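PDB 6M7L: putative non-ribosomal peptide synthetase from Actinomadura parvosata subsp. kistnae, which is probably a condensation-like X domain that recruits cytochrome P450 enzymes to the synthetase-bound peptide rather than forming peptide bonds. Local coordinates for residues A[49-54]-A[141-146]; A[120-125]-A[147-152]; A[158-163]-A[310-315]. One frame throughout, in Å; residues are numbered along the deposited sequence.

Contact 1: residues A[49-54]-A[141-146]; sequences ALRLRG and EQVLLV
Glu141 stands between Arg51 and Arg53 and gives each of them one carboxylate oxygen. OE2 of Glu141 lies 2.9 Å from NE of Arg51, in a nearly straight hydrogen-bonded salt bridge. The oxygen sits at the edge of the guanidinium, close to its plane, whereas the guanidinium nitrogen comes in from above the carboxylate, 64° out of its plane. These two flat groups are turned 65° against each other, a tilt that goes with NE making the firm bond to the single oxygen OE2. Glu141 OE1 turns to Arg53, which runs alongside it and points the same way; the modelled distance from NE of Arg53 is too short to be trusted, but the pairing of charges is clear. Glu141 has CG anti to its backbone N (chi1 168°) and bends at the next bond, which brings the carboxylate across to the neighbouring strand. CG2 of Val143 covers one face of the Arg51 guanidinium, 3.8 Å from CZ of Arg51, while NH2 of that arginine also has Glu107 as a salt-bridge partner. On the other face of the sheet Leu52 and Leu144 cross obliquely, with CD1 of Leu52 4.0 Å from CB of Leu144. Backbone bonds tie Leu50 N to Leu144 O (2.7 Å) and Leu52 N to Gln142 O (2.9 Å), and both are returned. Ala49, Val143 and Leu145 pack under helix 110-119. The pairing is an antiparallel ladder of strands 45-53 and 141-149, central in the mixed sheet of the N-terminal half of a condensation domain.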
loop_
_atom_site.group_PDB
_atom_site.type_symbol
_atom_site.label_atom_id
_atom_site.label_comp_id
_atom_site.label_asym_id
_atom_site.label_seq_id
_atom_site.Cartn_x
_atom_site.Cartn_y
_atom_site.Cartn_z
ATOM N N ALA A 49 0.662 15.738 -7.494
ATOM C CA ALA A 49 1.946 16.379 -7.732
ATOM C C ALA A 49 3.034 15.563 -7.050
ATOM O O ALA A 49 2.941 15.275 -5.852
ATOM C CB ALA A 49 1.944 17.822 -7.223
ATOM N N LEU A 50 4.054 15.183 -7.814
ATOM C CA LEU A 50 5.126 14.321 -7.333
ATOM C C LEU A 50 6.444 15.077 -7.389
ATOM O O LEU A 50 6.847 15.549 -8.457
ATOM C CB LEU A 50 5.224 13.044 -8.172
ATOM C CG LEU A 50 4.076 12.038 -8.111
ATOM C CD1 LEU A 50 4.381 10.856 -9.013
ATOM C CD2 LEU A 50 3.840 11.577 -6.686
ATOM N N ARG A 51 7.118 15.180 -6.248
ATOM C CA ARG A 51 8.482 15.689 -6.230
ATOM C C ARG A 51 9.435 14.559 -6.599
ATOM O O ARG A 51 9.409 13.489 -5.984
ATOM C CB ARG A 51 8.832 16.265 -4.860
ATOM C CG ARG A 51 10.232 16.843 -4.787
ATOM C CD ARG A 51 10.361 17.866 -3.672
ATOM N NE ARG A 51 10.661 19.192 -4.203
ATOM C CZ ARG A 51 9.792 20.195 -4.251
ATOM N NH1 ARG A 51 8.562 20.036 -3.783
ATOM N NH2 ARG A 51 10.158 21.362 -4.759
ATOM N N LEU A 52 10.256 14.791 -7.619
ATOM C CA LEU A 52 11.159 13.779 -8.160
ATOM C C LEU A 52 12.585 14.311 -8.071
ATOM O O LEU A 52 13.022 15.079 -8.933
ATOM C CB LEU A 52 10.792 13.433 -9.600
ATOM C CG LEU A 52 9.349 13.005 -9.870
ATOM C CD1 LEU A 52 9.106 12.896 -11.367
ATOM C CD2 LEU A 52 9.038 11.688 -9.180
ATOM N N ARG A 53 13.312 13.901 -7.037
ATOM C CA ARG A 53 14.707 14.289 -6.881
ATOM C C ARG A 53 15.601 13.240 -7.530
ATOM O O ARG A 53 15.496 12.047 -7.223
ATOM C CB ARG A 53 15.059 14.458 -5.403
ATOM C CG ARG A 53 13.998 15.199 -4.601
ATOM C CD ARG A 53 14.509 15.572 -3.219
ATOM N NE ARG A 53 15.040 16.933 -3.181
ATOM C CZ ARG A 53 16.009 17.334 -2.365
ATOM N NH1 ARG A 53 16.570 16.471 -1.527
ATOM N NH2 ARG A 53 16.429 18.593 -2.395
ATOM N N GLY A 54 16.466 13.686 -8.434
ATOM C CA GLY A 54 17.358 12.819 -9.171
ATOM C C GLY A 54 17.330 13.121 -10.652
ATOM O O GLY A 54 16.577 13.965 -11.134
ATOM N N GLU A 141 16.232 17.848 -9.769
ATOM C CA GLU A 141 14.999 18.015 -9.006
ATOM C C GLU A 141 13.930 18.606 -9.912
ATOM O O GLU A 141 14.139 19.665 -10.513
ATOM C CB GLU A 141 15.222 18.904 -7.782
ATOM C CG GLU A 141 13.938 19.350 -7.100
ATOM C CD GLU A 141 14.021 19.271 -5.588
ATOM O OE1 GLU A 141 14.771 18.411 -5.080
ATOM O OE2 GLU A 141 13.338 20.065 -4.906
ATOM N N GLN A 142 12.798 17.915 -10.013
ATOM C CA GLN A 142 11.648 18.385 -10.765
ATOM C C GLN A 142 10.392 18.094 -9.958
ATOM O O GLN A 142 10.410 17.311 -9.005
ATOM C CB GLN A 142 11.537 17.715 -12.144
ATOM C CG GLN A 142 12.847 17.561 -12.909
ATOM C CD GLN A 142 13.628 16.328 -12.494
ATOM O OE1 GLN A 142 13.171 15.538 -11.670
ATOM N NE2 GLN A 142 14.815 16.158 -13.067
ATOM N N VAL A 143 9.291 18.728 -10.350
ATOM C CA VAL A 143 7.974 18.417 -9.805
ATOM C C VAL A 143 7.044 18.096 -10.964
ATOM O O VAL A 143 6.903 18.898 -11.894
ATOM C CB VAL A 143 7.415 19.562 -8.943
ATOM C CG1 VAL A 143 5.921 19.371 -8.717
ATOM C CG2 VAL A 143 8.141 19.606 -7.612
ATOM N N LEU A 144 6.426 16.918 -10.909
ATOM C CA LEU A 144 5.519 16.440 -11.940
ATOM C C LEU A 144 4.089 16.538 -11.437
ATOM O O LEU A 144 3.786 16.093 -10.326
ATOM C CB LEU A 144 5.837 14.996 -12.327
ATOM C CG LEU A 144 4.839 14.348 -13.289
ATOM C CD1 LEU A 144 4.875 15.058 -14.634
ATOM C CD2 LEU A 144 5.114 12.857 -13.446
ATOM N N LEU A 145 3.218 17.124 -12.252
ATOM C CA LEU A 145 1.795 17.205 -11.961
ATOM C C LEU A 145 1.040 16.377 -12.986
ATOM O O LEU A 145 1.273 16.511 -14.192
ATOM C CB LEU A 145 1.300 18.654 -11.985
ATOM C CG LEU A 145 -0.218 18.849 -11.905
ATOM C CD1 LEU A 145 -0.762 18.416 -10.550
ATOM C CD2 LEU A 145 -0.587 20.293 -12.196
ATOM N N VAL A 146 0.151 15.516 -12.507
ATOM C CA VAL A 146 -0.726 14.726 -13.360
ATOM C C VAL A 146 -2.154 15.120 -13.024
ATOM O O VAL A 146 -2.575 15.018 -11.865
ATOM C CB VAL A 146 -0.510 13.216 -13.171
ATOM C CG1 VAL A 146 -1.486 12.429 -14.042
ATOM C CG2 VAL A 146 0.930 12.839 -13.496
#

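Contact 2: residues A[120-125]-A[147-152]; sequences RPFDLT and VAHRIA
His149 is held in an unusual way, its imidazole covered on one face by a methyl of Leu124 and bonded at ND1 to the backbone N of Ile151. CD1 of Leu124 sits almost on the ring normal, 8° off it and 3.9 Å from the centroid of His149, a CH-pi contact over the centre of that face. The bond from Ile151 N to His149 ND1 measures 3.1 Å, with the donor in the ring plane, and this fixes how the imidazole is rotated. Phe122 comes to the edge of the imidazole, where its CD1 is 3.8 Å from CD2 of His149. The two rings slide past each other in opposite directions with their planes 81° apart, their relation oblique. With CG anti to the backbone N (chi1 -162°), His149 puts its ring with one face to Leu124 and an edge to Phe122. CE1 of Phe122 goes on to meet CG1 of Val147 at 3.9 Å, and CD1 of Leu124 reaches tip to tip against CG2 of Ile151 at 3.8 Å. The loop keeps its own shape through an Asx turn, in which OD1 of Asp123 takes both the backbone N and OG1 (2.6 Å) of Thr125; Arg36 adds a salt bridge to that oxygen. His149 and Arg150 stand where condensation domains carry the two histidines of the HHxxxDG motif. Buried throughout, the contact joins the loop between helix 110-119 and strand 130-136 to the end of strand 141-149, with Met31 of helix 26-34 against His149 and Ile151, and His45 of strand 45-53 against both rings.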
loop_
_atom_site.group_PDB
_atom_site.type_symbol
_atom_site.label_atom_id
_atom_site.label_comp_id
_atom_site.label_asym_id
_atom_site.label_seq_id
_atom_site.Cartn_x
_atom_site.Cartn_y
_atom_site.Cartn_z
ATOM N N ARG A 120 -7.068 24.049 -15.195
ATOM C CA ARG A 120 -7.293 24.286 -16.617
ATOM C C ARG A 120 -8.334 23.307 -17.151
ATOM O O ARG A 120 -8.178 22.089 -16.985
ATOM C CB ARG A 120 -5.994 24.150 -17.411
ATOM C CG ARG A 120 -5.032 25.314 -17.266
ATOM C CD ARG A 120 -3.872 25.179 -18.237
ATOM N NE ARG A 120 -3.047 26.384 -18.268
ATOM C CZ ARG A 120 -1.933 26.508 -18.983
ATOM N NH1 ARG A 120 -1.506 25.498 -19.731
ATOM N NH2 ARG A 120 -1.246 27.642 -18.948
ATOM N N PRO A 121 -9.397 23.789 -17.788
ATOM C CA PRO A 121 -10.480 22.894 -18.207
ATOM C C PRO A 121 -10.050 21.962 -19.330
ATOM O O PRO A 121 -9.106 22.227 -20.076
ATOM C CB PRO A 121 -11.577 23.856 -18.680
ATOM C CG PRO A 121 -11.203 25.199 -18.104
ATOM C CD PRO A 121 -9.710 25.201 -18.058
ATOM N N PHE A 122 -10.769 20.849 -19.433
ATOM C CA PHE A 122 -10.602 19.898 -20.521
ATOM C C PHE A 122 -11.699 20.101 -21.557
ATOM O O PHE A 122 -12.860 20.340 -21.212
ATOM C CB PHE A 122 -10.654 18.453 -20.015
ATOM C CG PHE A 122 -9.441 18.023 -19.241
ATOM C CD1 PHE A 122 -9.412 18.125 -17.860
ATOM C CD2 PHE A 122 -8.343 17.483 -19.890
ATOM C CE1 PHE A 122 -8.303 17.716 -17.141
ATOM C CE2 PHE A 122 -7.229 17.071 -19.176
ATOM C CZ PHE A 122 -7.210 17.187 -17.800
ATOM N N ASP A 123 -11.325 20.006 -22.830
ATOM C CA ASP A 123 -12.288 19.905 -23.925
ATOM C C ASP A 123 -12.427 18.418 -24.230
ATOM O O ASP A 123 -11.759 17.879 -25.112
ATOM C CB ASP A 123 -11.835 20.702 -25.141
ATOM C CG ASP A 123 -12.785 20.560 -26.318
ATOM O OD1 ASP A 123 -13.828 19.885 -26.167
ATOM O OD2 ASP A 123 -12.488 21.118 -27.394
ATOM N N LEU A 124 -13.312 17.751 -23.485
ATOM C CA LEU A 124 -13.438 16.300 -23.560
ATOM C C LEU A 124 -13.887 15.802 -24.928
ATOM O O LEU A 124 -13.794 14.596 -25.185
ATOM C CB LEU A 124 -14.413 15.812 -22.487
ATOM C CG LEU A 124 -13.979 16.080 -21.044
ATOM C CD1 LEU A 124 -15.031 15.590 -20.061
ATOM C CD2 LEU A 124 -12.633 15.427 -20.764
ATOM N N THR A 125 -14.371 16.684 -25.807
ATOM C CA THR A 125 -14.750 16.244 -27.145
ATOM C C THR A 125 -13.534 16.001 -28.029
ATOM O O THR A 125 -13.554 15.091 -28.863
ATOM C CB THR A 125 -15.679 17.266 -27.805
ATOM O OG1 THR A 125 -14.982 18.503 -27.993
ATOM C CG2 THR A 125 -16.909 17.505 -26.939
ATOM N N VAL A 147 -2.888 15.587 -14.028
ATOM C CA VAL A 147 -4.290 15.952 -13.884
ATOM C C VAL A 147 -5.110 14.997 -14.734
ATOM O O VAL A 147 -4.736 14.690 -15.871
ATOM C CB VAL A 147 -4.543 17.415 -14.298
ATOM C CG1 VAL A 147 -5.972 17.822 -13.974
ATOM C CG2 VAL A 147 -3.547 18.341 -13.616
ATOM N N ALA A 148 -6.218 14.515 -14.178
ATOM C CA ALA A 148 -7.123 13.630 -14.895
ATOM C C ALA A 148 -8.553 14.055 -14.604
ATOM O O ALA A 148 -8.914 14.259 -13.441
ATOM C CB ALA A 148 -6.908 12.166 -14.496
ATOM N N HIS A 149 -9.358 14.198 -15.652
ATOM C CA HIS A 149 -10.746 14.588 -15.460
ATOM C C HIS A 149 -11.511 13.464 -14.774
ATOM O O HIS A 149 -11.255 12.281 -15.017
ATOM C CB HIS A 149 -11.396 14.937 -16.799
ATOM C CG HIS A 149 -12.647 15.747 -16.661
ATOM N ND1 HIS A 149 -13.851 15.197 -16.283
ATOM C CD2 HIS A 149 -12.874 17.071 -16.831
ATOM C CE1 HIS A 149 -14.769 16.145 -16.230
ATOM N NE2 HIS A 149 -14.202 17.292 -16.558
ATOM N N ARG A 150 -12.454 13.836 -13.906
ATOM C CA ARG A 150 -13.188 12.828 -13.146
ATOM C C ARG A 150 -14.137 12.008 -14.008
ATOM O O ARG A 150 -14.758 11.071 -13.495
ATOM C CB ARG A 150 -13.954 13.485 -11.997
ATOM C CG ARG A 150 -13.068 14.229 -11.010
ATOM C CD ARG A 150 -13.862 14.741 -9.818
ATOM N NE ARG A 150 -13.382 14.162 -8.566
ATOM C CZ ARG A 150 -12.455 14.718 -7.793
ATOM N NH1 ARG A 150 -12.076 14.118 -6.673
ATOM N NH2 ARG A 150 -11.909 15.875 -8.138
ATOM N N ILE A 151 -14.266 12.336 -15.298
ATOM C CA ILE A 151 -14.984 11.470 -16.224
ATOM C C ILE A 151 -14.190 10.205 -16.506
ATOM O O ILE A 151 -14.747 9.216 -16.993
ATOM C CB ILE A 151 -15.290 12.230 -17.531
ATOM C CG1 ILE A 151 -16.383 11.523 -18.334
ATOM C CG2 ILE A 151 -14.032 12.372 -18.373
ATOM C CD1 ILE A 151 -16.758 12.243 -19.611
ATOM N N ALA A 152 -12.892 10.208 -16.198
ATOM C CA ALA A 152 -12.021 9.079 -16.470
ATOM C C ALA A 152 -11.341 8.506 -15.240
ATOM O O ALA A 152 -10.871 7.366 -15.300
ATOM C CB ALA A 152 -10.934 9.472 -17.479
#

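Contact 3: residues A[158-163]-A[310-315]; sequences VDVLVR and PMVGPF
Val160 is the first residue of the 158-163 segment to touch the loop 310-315, and it does so through one methyl. Its CB points toward the loop, and with CG1 anti to the backbone N (chi1 172°) this branch is set against two partners. CG1 of Val160 lies 3.4 Å from the carbonyl O of Pro310 and 3.7 Å from CG2 of Val312. The two valines slide past one another in opposite directions, so that one methyl of each is engaged. Next along the helix, Leu161 leaves the backbone beside the loop and turns its far end inward. CD2 of Leu161 rests against both branches of Val312, 3.8 Å from CG2 of Val312 and 4.1 Å from its CG1. Val312 is thus the shared partner in the apolar side-chain pairs, its CG2 meeting successive helix residues, while Val160 also rests on the loop backbone. One residue on, Val162 faces another side of the helix, where it and Val158 lie on Val48 of strand 45-53; Val158 also touches Val46. Polar ties from outside the segments fasten the same loop, with Ser157 OG bonded to the backbone N of Gly313 and Arg301 to the carbonyl O of Met311. Beyond Gly313 the loop tightens into an inverse gamma turn centred on Pro314. A helix backed by the N-terminal sheet thus meets a loop from the later part of the chain, a packing in keeping with the two-lobed architecture of condensation domains, whose halves meet around the active-site motif.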
loop_
_atom_site.group_PDB
_atom_site.type_symbol
_atom_site.label_atom_id
_atom_site.label_comp_id
_atom_site.label_asym_id
_atom_site.label_seq_id
_atom_site.Cartn_x
_atom_site.Cartn_y
_atom_site.Cartn_z
ATOM N N VAL A 158 -6.041 7.781 -8.738
ATOM C CA VAL A 158 -4.792 8.530 -8.619
ATOM C C VAL A 158 -3.673 7.608 -8.160
ATOM O O VAL A 158 -2.563 7.626 -8.705
ATOM C CB VAL A 158 -4.970 9.723 -7.664
ATOM C CG1 VAL A 158 -3.622 10.335 -7.320
ATOM C CG2 VAL A 158 -5.877 10.760 -8.293
ATOM N N ASP A 159 -3.957 6.779 -7.152
ATOM C CA ASP A 159 -2.994 5.779 -6.706
ATOM C C ASP A 159 -2.638 4.822 -7.838
ATOM O O ASP A 159 -1.459 4.531 -8.072
ATOM C CB ASP A 159 -3.561 5.019 -5.506
ATOM C CG ASP A 159 -2.661 3.895 -5.046
ATOM O OD1 ASP A 159 -1.462 4.147 -4.811
ATOM O OD2 ASP A 159 -3.158 2.759 -4.912
ATOM N N VAL A 160 -3.650 4.329 -8.555
ATOM C CA VAL A 160 -3.407 3.451 -9.698
ATOM C C VAL A 160 -2.598 4.176 -10.766
ATOM O O VAL A 160 -1.692 3.598 -11.380
ATOM C CB VAL A 160 -4.742 2.928 -10.257
ATOM C CG1 VAL A 160 -4.519 2.170 -11.560
ATOM C CG2 VAL A 160 -5.434 2.045 -9.228
ATOM N N LEU A 161 -2.913 5.452 -11.000
ATOM C CA LEU A 161 -2.171 6.248 -11.973
ATOM C C LEU A 161 -0.684 6.268 -11.645
ATOM O O LEU A 161 0.158 5.940 -12.489
ATOM C CB LEU A 161 -2.729 7.672 -12.004
ATOM C CG LEU A 161 -3.042 8.325 -13.349
ATOM C CD1 LEU A 161 -1.982 7.966 -14.373
ATOM C CD2 LEU A 161 -4.431 7.937 -13.831
ATOM N N VAL A 162 -0.344 6.648 -10.411
ATOM C CA VAL A 162 1.057 6.815 -10.032
ATOM C C VAL A 162 1.779 5.473 -10.019
ATOM O O VAL A 162 2.918 5.360 -10.490
ATOM C CB VAL A 162 1.152 7.522 -8.669
ATOM C CG1 VAL A 162 2.604 7.714 -8.272
ATOM C CG2 VAL A 162 0.422 8.858 -8.713
ATOM N N ARG A 163 1.135 4.436 -9.479
ATOM C CA ARG A 163 1.764 3.121 -9.431
ATOM C C ARG A 163 2.055 2.593 -10.832
ATOM O O ARG A 163 3.141 2.059 -11.089
ATOM C CB ARG A 163 0.879 2.147 -8.655
ATOM C CG ARG A 163 1.116 2.150 -7.148
ATOM C CD ARG A 163 -0.089 1.589 -6.417
ATOM N NE ARG A 163 -0.808 0.623 -7.241
ATOM C CZ ARG A 163 -2.102 0.347 -7.112
ATOM N NH1 ARG A 163 -2.824 0.966 -6.190
ATOM N NH2 ARG A 163 -2.676 -0.545 -7.909
ATOM N N PRO A 310 -7.174 -2.929 -10.265
ATOM C CA PRO A 310 -5.988 -2.293 -10.856
ATOM C C PRO A 310 -6.256 -1.298 -11.977
ATOM O O PRO A 310 -5.303 -0.917 -12.663
ATOM C CB PRO A 310 -5.226 -3.504 -11.406
ATOM C CG PRO A 310 -6.319 -4.375 -11.915
ATOM C CD PRO A 310 -7.479 -4.200 -10.953
ATOM N N MET A 311 -7.494 -0.859 -12.193
ATOM C CA MET A 311 -7.820 -0.069 -13.370
ATOM C C MET A 311 -8.292 1.333 -12.998
ATOM O O MET A 311 -8.876 1.555 -11.932
ATOM C CB MET A 311 -8.885 -0.767 -14.227
ATOM C CG MET A 311 -10.157 -1.131 -13.489
ATOM S SD MET A 311 -11.294 -2.050 -14.545
ATOM C CE MET A 311 -11.358 -0.973 -15.974
ATOM N N VAL A 312 -8.020 2.275 -13.902
ATOM C CA VAL A 312 -8.466 3.655 -13.767
ATOM C C VAL A 312 -9.903 3.762 -14.259
ATOM O O VAL A 312 -10.283 3.129 -15.251
ATOM C CB VAL A 312 -7.532 4.593 -14.556
ATOM C CG1 VAL A 312 -8.027 6.031 -14.501
ATOM C CG2 VAL A 312 -6.108 4.493 -14.032
ATOM N N GLY A 313 -10.713 4.557 -13.564
ATOM C CA GLY A 313 -12.080 4.777 -13.968
ATOM C C GLY A 313 -12.859 5.635 -12.992
ATOM O O GLY A 313 -12.491 5.777 -11.823
ATOM N N PRO A 314 -13.951 6.239 -13.462
ATOM C CA PRO A 314 -14.854 6.975 -12.555
ATOM C C PRO A 314 -15.776 6.027 -11.801
ATOM O O PRO A 314 -16.986 5.944 -12.038
ATOM C CB PRO A 314 -15.606 7.896 -13.521
ATOM C CG PRO A 314 -15.668 7.113 -14.784
ATOM C CD PRO A 314 -14.362 6.371 -14.871
ATOM N N PHE A 315 -15.195 5.276 -10.868
ATOM C CA PHE A 315 -15.937 4.280 -10.109
ATOM C C PHE A 315 -16.541 4.834 -8.826
ATOM O O PHE A 315 -17.164 4.074 -8.078
ATOM C CB PHE A 315 -15.036 3.091 -9.765
ATOM C CG PHE A 315 -14.421 2.419 -10.959
ATOM C CD1 PHE A 315 -15.213 1.772 -11.895
ATOM C CD2 PHE A 315 -13.047 2.412 -11.130
ATOM C CE1 PHE A 315 -14.643 1.148 -12.989
ATOM C CE2 PHE A 315 -12.471 1.787 -12.220
ATOM C CZ PHE A 315 -13.271 1.154 -13.151
#

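Overall arrangement
Contacts 1 and 2 follow one another along strand 141-149, their centres 21 Å apart: contact 1 lies in the sheet and contact 2 at the end of the strand. The centre of contact 3 is about 15 Å from that of contact 2 and 19 Å from that of contact 1. CD1 of Leu50 packs 3.7 Å from CG1 of Val162, so sheet and helix 155-172 touch directly. Contacts 2 and 3 meet where Arg150, Ile151 and Ala152 lie against Val312 and Pro314. His149 and Asp154 keep two positions of the HHxxxDG motif; its second histidine is Arg150, and its glycine is replaced too. Contact 2 holds the start of the motif, and contact 3 lies beside its end.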